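Local coordinates for surface-associated protein CshB (Streptococcus gordonii, PDB 6YZG) that is a cell-wall-anchored streptococcal surface adhesin, represented here by its second non-repetitive domain, which probably takes part in binding host fibronectin, at residues Phe72-Ala76 and Leu198-Ser204; Ala178-Ile182 and Phe225-Asn231. All coordinates share one frame; numbering follows the deposited sequence.

In the fold
Both contacts lie within the second non-repetitive domain of the adhesin, their centres about 22 Å apart, and their nearest atoms, about 9 Å apart, do not touch. The four segments alternate along the chain. Interaction 1 joins the loop after strand 71-72 to helix 198-201 and the turn behind it. It works mainly through polar side chains that grip backbone and carboxylate atoms. Interaction 2 pairs strands 180-181 and 224-229, so its hydrogen bonds run between backbones, and its side chains add aromatic and apolar cover. Each contact is partly buried, with four buried and two exposed residues among ten, and each reaches the second subunit.

Interaction 1 (Phe72-Ala76 and Leu198-Ser204); sequences FLTSA and LILKDKS
The hydroxyl of Thr74 and the carboxylate of Asp202 face each other, with the two side chains crossing at about a right angle. Thr74 OG1 donates to Asp202 OD1 at 2.7 Å. The backbone Thr74 N donates to the other oxygen, Asp202 OD2, at 3.0 Å. Both donors of Thr74 stand above the carboxylate plane, roughly 80° out of it, so the threonine lies over the flat of the group. With CG of Asp202 anti to the backbone N (chi1 -177°), the carboxylate lies with its face to these two donors.

Ser204 grips Asp202 OD1 much nearer the carboxylate plane. Its OG comes on the syn side, 2.6 Å from Asp202 OD1, and its N on the anti side. The bond from Ser204 N closes an Asx turn just after helix 198-201. OD1 therefore takes three donors, which should fix the rotation of the carboxylate and would probably favour its charged form. On the other side of the contact, Leu73 to Ala76 form a type I beta turn, and Thr74 and Ser75 are its central residues. A water links Thr74 OG1 to Lys203 N.

Ser75 meets the helix itself. Its OG donates to Leu198 O at 2.8 Å, from above the carbonyl plane. Leu198 CD1 packs against the same hydroxyl. At the start of the turn, Leu73 reaches the helix with both methyls: CD1 lies 4.0 Å from Ile199 CA, and CD2 lies 4.1 Å from Ile199 CG1. Leu73 also packs on Ser252 of the second subunit, and Ile199 on Ala251 of that subunit.

Interaction 2 (Ala178-Ile182 and Phe225-Asn231); sequences AYNVI and FGPNRSN. Unlike the reference sequence in segment 178-182: Asn180 (reference Thr).
Tyr179 has more of its own surface buried by the contact than any other residue, and its ring meets Phe225 and Asn228. Phe225 presents its edge to one face of the tyrosine ring. This is an offset edge-to-face pair, with centroids 5.5 Å apart and planes at 80°. Tyr179 CZ and Phe225 CZ come within 3.8 Å. With the tyrosine CG between its backbone N and carbonyl carbon (chi1 42°), the ring lies beside Asn228 and its far end reaches Phe225. Tyr179 OH is hydrogen-bonded to Thr217 O. The Asn228 amide lies obliquely against the tyrosine ring, its CG 3.7 Å from Tyr179 CD2. Asn228 OD1 also touches Val181, and it is buried without a polar partner in the model.

Asn180 and Arg229 run side by side and point the same way. The amide and guanidinium planes are nearly perpendicular, at 84°, and Asn180 ND2 rests 3.5 Å from Arg229 CG. The charged end turns elsewhere, with NE bonded to Ala148 O. Their backbones hold each other twice: Asn180 N donates to Arg229 O at 2.8 Å, and Arg229 N donates to Asn180 O at 2.9 Å.

Ile182 N adds a longer bond of 3.3 Å to Pro227 O. Its CB and CG1 lie against that oxygen, and CD1 reaches Pro227 CB (4.3 Å) and Asn228 O. A water bridges Ile182 O and Pro227 O.

Asn180 with Arg229 is an antiparallel hydrogen-bonded pair, and Val181 with Asn228 is a non-hydrogen-bonded one. This short ladder of two pairs adds strand 180-181 as an outer strand, within this chain, to an antiparallel sheet of three.

Interaction 1 (Phe72-Ala76 and Leu198-Ser204)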
loop_
_atom_site.group_PDB
_atom_site.type_symbol
_atom_site.label_atom_id
_atom_site.label_comp_id
_atom_site.label_asym_id
_atom_site.label_seq_id
_atom_site.Cartn_x
_atom_site.Cartn_y
_atom_site.Cartn_z
ATOM N N PHE A 72 -13.216 17.235 -8.961
ATOM C CA PHE A 72 -12.070 17.209 -8.046
ATOM C C PHE A 72 -12.465 17.483 -6.591
ATOM O O PHE A 72 -13.445 18.223 -6.354
ATOM C CB PHE A 72 -11.060 18.266 -8.502
ATOM C CG PHE A 72 -10.524 17.993 -9.892
ATOM C CD1 PHE A 72 -9.669 16.938 -10.061
ATOM C CD2 PHE A 72 -10.817 18.819 -10.965
ATOM C CE1 PHE A 72 -9.132 16.646 -11.304
ATOM C CE2 PHE A 72 -10.265 18.530 -12.215
ATOM C CZ PHE A 72 -9.472 17.430 -12.380
ATOM N N LEU A 73 -11.656 16.961 -5.683
ATOM C CA LEU A 73 -11.701 17.449 -4.290
ATOM C C LEU A 73 -11.532 18.977 -4.301
ATOM O O LEU A 73 -10.673 19.464 -5.033
ATOM C CB LEU A 73 -10.647 16.770 -3.479
ATOM C CG LEU A 73 -10.771 15.262 -3.337
ATOM C CD1 LEU A 73 -9.499 14.641 -2.732
ATOM C CD2 LEU A 73 -11.986 14.910 -2.514
ATOM N N THR A 74 -12.318 19.686 -3.483
ATOM C CA THR A 74 -12.273 21.149 -3.510
ATOM C C THR A 74 -10.963 21.625 -2.906
ATOM O O THR A 74 -10.663 22.831 -3.115
ATOM C CB THR A 74 -13.488 21.800 -2.829
ATOM O OG1 THR A 74 -13.347 21.694 -1.396
ATOM C CG2 THR A 74 -14.802 21.207 -3.261
ATOM N N SER A 75 -10.230 20.818 -2.181
ATOM C CA SER A 75 -8.886 21.124 -1.659
ATOM C C SER A 75 -7.798 20.938 -2.708
ATOM O O SER A 75 -6.647 21.317 -2.446
ATOM C CB SER A 75 -8.627 20.307 -0.455
ATOM O OG SER A 75 -8.837 18.907 -0.772
ATOM N N ALA A 76 -8.068 20.285 -3.827
ATOM C CA ALA A 76 -7.048 20.048 -4.870
ATOM C C ALA A 76 -6.807 21.324 -5.662
ATOM O O ALA A 76 -7.728 22.030 -5.979
ATOM C CB ALA A 76 -7.480 18.909 -5.780
ATOM N N LEU A 198 -4.978 15.334 2.061
ATOM C CA LEU A 198 -5.645 16.242 1.121
ATOM C C LEU A 198 -7.184 16.124 1.205
ATOM O O LEU A 198 -7.953 17.113 1.158
ATOM C CB LEU A 198 -5.169 15.947 -0.300
ATOM C CG LEU A 198 -5.852 16.748 -1.387
ATOM C CD1 LEU A 198 -5.394 18.195 -1.326
ATOM C CD2 LEU A 198 -5.565 16.115 -2.747
ATOM N N ILE A 199 -7.703 14.898 1.301
ATOM C CA ILE A 199 -9.142 14.645 1.262
ATOM C C ILE A 199 -9.820 15.395 2.440
ATOM O O ILE A 199 -10.850 16.037 2.241
ATOM C CB ILE A 199 -9.428 13.143 1.202
ATOM C CG1 ILE A 199 -10.929 13.005 0.950
ATOM C CG2 ILE A 199 -9.015 12.396 2.438
ATOM C CD1 ILE A 199 -11.302 11.653 0.382
ATOM N N LEU A 200 -9.237 15.319 3.649
ATOM C CA LEU A 200 -9.864 15.918 4.839
ATOM C C LEU A 200 -9.755 17.430 4.818
ATOM O O LEU A 200 -10.545 18.122 5.488
ATOM C CB LEU A 200 -9.274 15.350 6.120
ATOM C CG LEU A 200 -9.433 13.843 6.283
ATOM C CD1 LEU A 200 -8.949 13.443 7.653
ATOM C CD2 LEU A 200 -10.862 13.411 6.075
ATOM N N LYS A 201 -8.901 17.952 3.966
ATOM C CA LYS A 201 -8.871 19.405 3.740
ATOM C C LYS A 201 -10.050 19.897 2.923
ATOM O O LYS A 201 -10.351 21.127 2.924
ATOM C CB LYS A 201 -7.554 19.871 3.115
ATOM C CG LYS A 201 -6.321 19.570 3.939
ATOM C CD LYS A 201 -5.067 19.974 3.263
ATOM C CE LYS A 201 -3.878 19.441 4.017
ATOM N NZ LYS A 201 -2.629 19.863 3.349
ATOM N N ASP A 202 -10.800 19.047 2.238
ATOM C CA ASP A 202 -12.023 19.420 1.514
ATOM C C ASP A 202 -13.141 19.475 2.542
ATOM O O ASP A 202 -13.628 18.462 2.997
ATOM C CB ASP A 202 -12.314 18.394 0.422
ATOM C CG ASP A 202 -13.509 18.717 -0.419
ATOM O OD1 ASP A 202 -14.306 19.606 -0.013
ATOM O OD2 ASP A 202 -13.721 18.062 -1.448
ATOM N N LYS A 203 -13.557 20.680 2.877
ATOM C CA LYS A 203 -14.559 20.907 3.923
ATOM C C LYS A 203 -15.973 20.934 3.364
ATOM O O LYS A 203 -16.950 21.196 4.156
ATOM C CB LYS A 203 -14.222 22.222 4.659
ATOM C CG LYS A 203 -12.872 22.261 5.323
ATOM C CD LYS A 203 -12.647 21.204 6.297
ATOM C CE LYS A 203 -11.305 21.379 6.975
ATOM N NZ LYS A 203 -11.038 20.268 7.895
ATOM N N SER A 204 -16.171 20.648 2.083
ATOM C CA SER A 204 -17.505 20.601 1.460
ATOM C C SER A 204 -18.228 19.279 1.799
ATOM O O SER A 204 -19.443 19.212 1.567
ATOM C CB SER A 204 -17.405 20.745 -0.021
ATOM O OG SER A 204 -16.871 19.538 -0.642
HETATM O O HOH W 1 -12.990 23.045 1.155
#

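Interaction 2 (Ala178-Ile182 and Phe225-Asn231)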
loop_
_atom_site.group_PDB
_atom_site.type_symbol
_atom_site.label_atom_id
_atom_site.label_comp_id
_atom_site.label_asym_id
_atom_site.label_seq_id
_atom_site.Cartn_x
_atom_site.Cartn_y
_atom_site.Cartn_z
ATOM N N ALA A 178 -11.203 -10.909 7.367
ATOM C CA ALA A 178 -10.911 -11.149 5.928
ATOM C C ALA A 178 -10.296 -9.950 5.182
ATOM O O ALA A 178 -9.554 -10.210 4.233
ATOM C CB ALA A 178 -12.190 -11.579 5.272
ATOM N N TYR A 179 -10.709 -8.698 5.466
ATOM C CA TYR A 179 -10.191 -7.395 4.904
ATOM C C TYR A 179 -10.297 -6.418 6.085
ATOM O O TYR A 179 -10.903 -6.805 7.087
ATOM C CB TYR A 179 -10.957 -6.798 3.688
ATOM C CG TYR A 179 -12.448 -6.913 3.852
ATOM C CD1 TYR A 179 -13.094 -8.053 3.431
ATOM C CD2 TYR A 179 -13.182 -5.985 4.581
ATOM C CE1 TYR A 179 -14.407 -8.329 3.774
ATOM C CE2 TYR A 179 -14.500 -6.232 4.899
ATOM C CZ TYR A 179 -15.140 -7.384 4.461
ATOM O OH TYR A 179 -16.395 -7.675 4.831
ATOM N N ASN A 180 -9.914 -5.158 5.897
ATOM C CA ASN A 180 -10.004 -4.174 6.995
ATOM C C ASN A 180 -11.012 -3.034 6.711
ATOM O O ASN A 180 -10.857 -2.351 5.766
ATOM C CB ASN A 180 -8.598 -3.644 7.258
ATOM C CG ASN A 180 -8.638 -2.539 8.262
ATOM O OD1 ASN A 180 -9.094 -2.736 9.370
ATOM N ND2 ASN A 180 -8.243 -1.361 7.846
ATOM N N VAL A 181 -12.014 -2.856 7.562
ATOM C CA VAL A 181 -12.994 -1.762 7.447
ATOM C C VAL A 181 -12.343 -0.458 7.927
ATOM O O VAL A 181 -11.752 -0.468 9.017
ATOM C CB VAL A 181 -14.266 -2.076 8.240
ATOM C CG1 VAL A 181 -15.299 -0.981 8.043
ATOM C CG2 VAL A 181 -14.769 -3.463 7.861
ATOM N N ILE A 182 -12.401 0.624 7.168
ATOM C CA ILE A 182 -11.770 1.887 7.599
ATOM C C ILE A 182 -12.641 2.487 8.681
ATOM O O ILE A 182 -13.851 2.711 8.476
ATOM C CB ILE A 182 -11.588 2.876 6.427
ATOM C CG1 ILE A 182 -10.733 2.261 5.341
ATOM C CG2 ILE A 182 -11.014 4.181 6.920
ATOM C CD1 ILE A 182 -10.599 3.051 4.040
ATOM N N PHE A 225 -21.534 -1.375 0.826
ATOM C CA PHE A 225 -20.274 -2.024 1.188
ATOM C C PHE A 225 -19.110 -1.068 1.070
ATOM O O PHE A 225 -19.002 -0.345 0.083
ATOM C CB PHE A 225 -19.999 -3.225 0.284
ATOM C CG PHE A 225 -18.829 -4.069 0.693
ATOM C CD1 PHE A 225 -18.843 -4.795 1.875
ATOM C CD2 PHE A 225 -17.687 -4.114 -0.083
ATOM C CE1 PHE A 225 -17.738 -5.566 2.238
ATOM C CE2 PHE A 225 -16.594 -4.893 0.277
ATOM C CZ PHE A 225 -16.633 -5.575 1.448
ATOM N N GLY A 226 -18.270 -1.111 2.089
ATOM C CA GLY A 226 -17.068 -0.275 2.104
ATOM C C GLY A 226 -17.308 1.050 2.800
ATOM O O GLY A 226 -18.393 1.323 3.186
ATOM N N PRO A 227 -16.308 1.931 2.853
ATOM C CA PRO A 227 -14.997 1.686 2.298
ATOM C C PRO A 227 -14.055 0.851 3.174
ATOM O O PRO A 227 -14.019 0.953 4.319
ATOM C CB PRO A 227 -14.461 3.118 2.116
ATOM C CG PRO A 227 -15.049 3.834 3.280
ATOM C CD PRO A 227 -16.456 3.281 3.354
ATOM N N ASN A 228 -13.292 0.023 2.498
ATOM C CA ASN A 228 -12.303 -0.832 3.177
ATOM C C ASN A 228 -10.915 -0.714 2.553
ATOM O O ASN A 228 -10.709 0.017 1.631
ATOM C CB ASN A 228 -12.623 -2.294 2.915
ATOM C CG ASN A 228 -14.041 -2.651 3.265
ATOM O OD1 ASN A 228 -14.486 -2.427 4.360
ATOM N ND2 ASN A 228 -14.744 -3.192 2.293
ATOM N N ARG A 229 -10.014 -1.519 3.116
ATOM C CA ARG A 229 -8.653 -1.762 2.571
ATOM C C ARG A 229 -8.288 -3.228 2.801
ATOM O O ARG A 229 -8.658 -3.798 3.800
ATOM C CB ARG A 229 -7.648 -0.729 3.055
ATOM C CG ARG A 229 -7.613 -0.472 4.549
ATOM C CD ARG A 229 -6.692 0.684 4.776
ATOM N NE ARG A 229 -5.506 0.582 3.953
ATOM C CZ ARG A 229 -4.296 0.416 4.446
ATOM N NH1 ARG A 229 -3.253 0.319 3.648
ATOM N NH2 ARG A 229 -4.152 0.372 5.753
ATOM N N SER A 230 -7.624 -3.829 1.818
ATOM C CA SER A 230 -7.123 -5.232 1.880
ATOM C C SER A 230 -6.067 -5.289 2.991
ATOM O O SER A 230 -5.403 -4.241 3.148
ATOM C CB SER A 230 -6.549 -5.715 0.561
ATOM O OG SER A 230 -5.814 -6.918 0.776
ATOM N N ASN A 231 -6.023 -6.408 3.745
ATOM C CA ASN A 231 -5.287 -6.560 5.033
ATOM C C ASN A 231 -4.152 -7.592 4.903
ATOM O O ASN A 231 -3.433 -7.799 5.912
ATOM C CB ASN A 231 -6.241 -6.896 6.204
ATOM C CG ASN A 231 -6.688 -8.343 6.299
ATOM O OD1 ASN A 231 -6.482 -9.127 5.380
ATOM N ND2 ASN A 231 -7.355 -8.706 7.390
HETATM O O HOH W 2 -15.484 2.282 6.316
#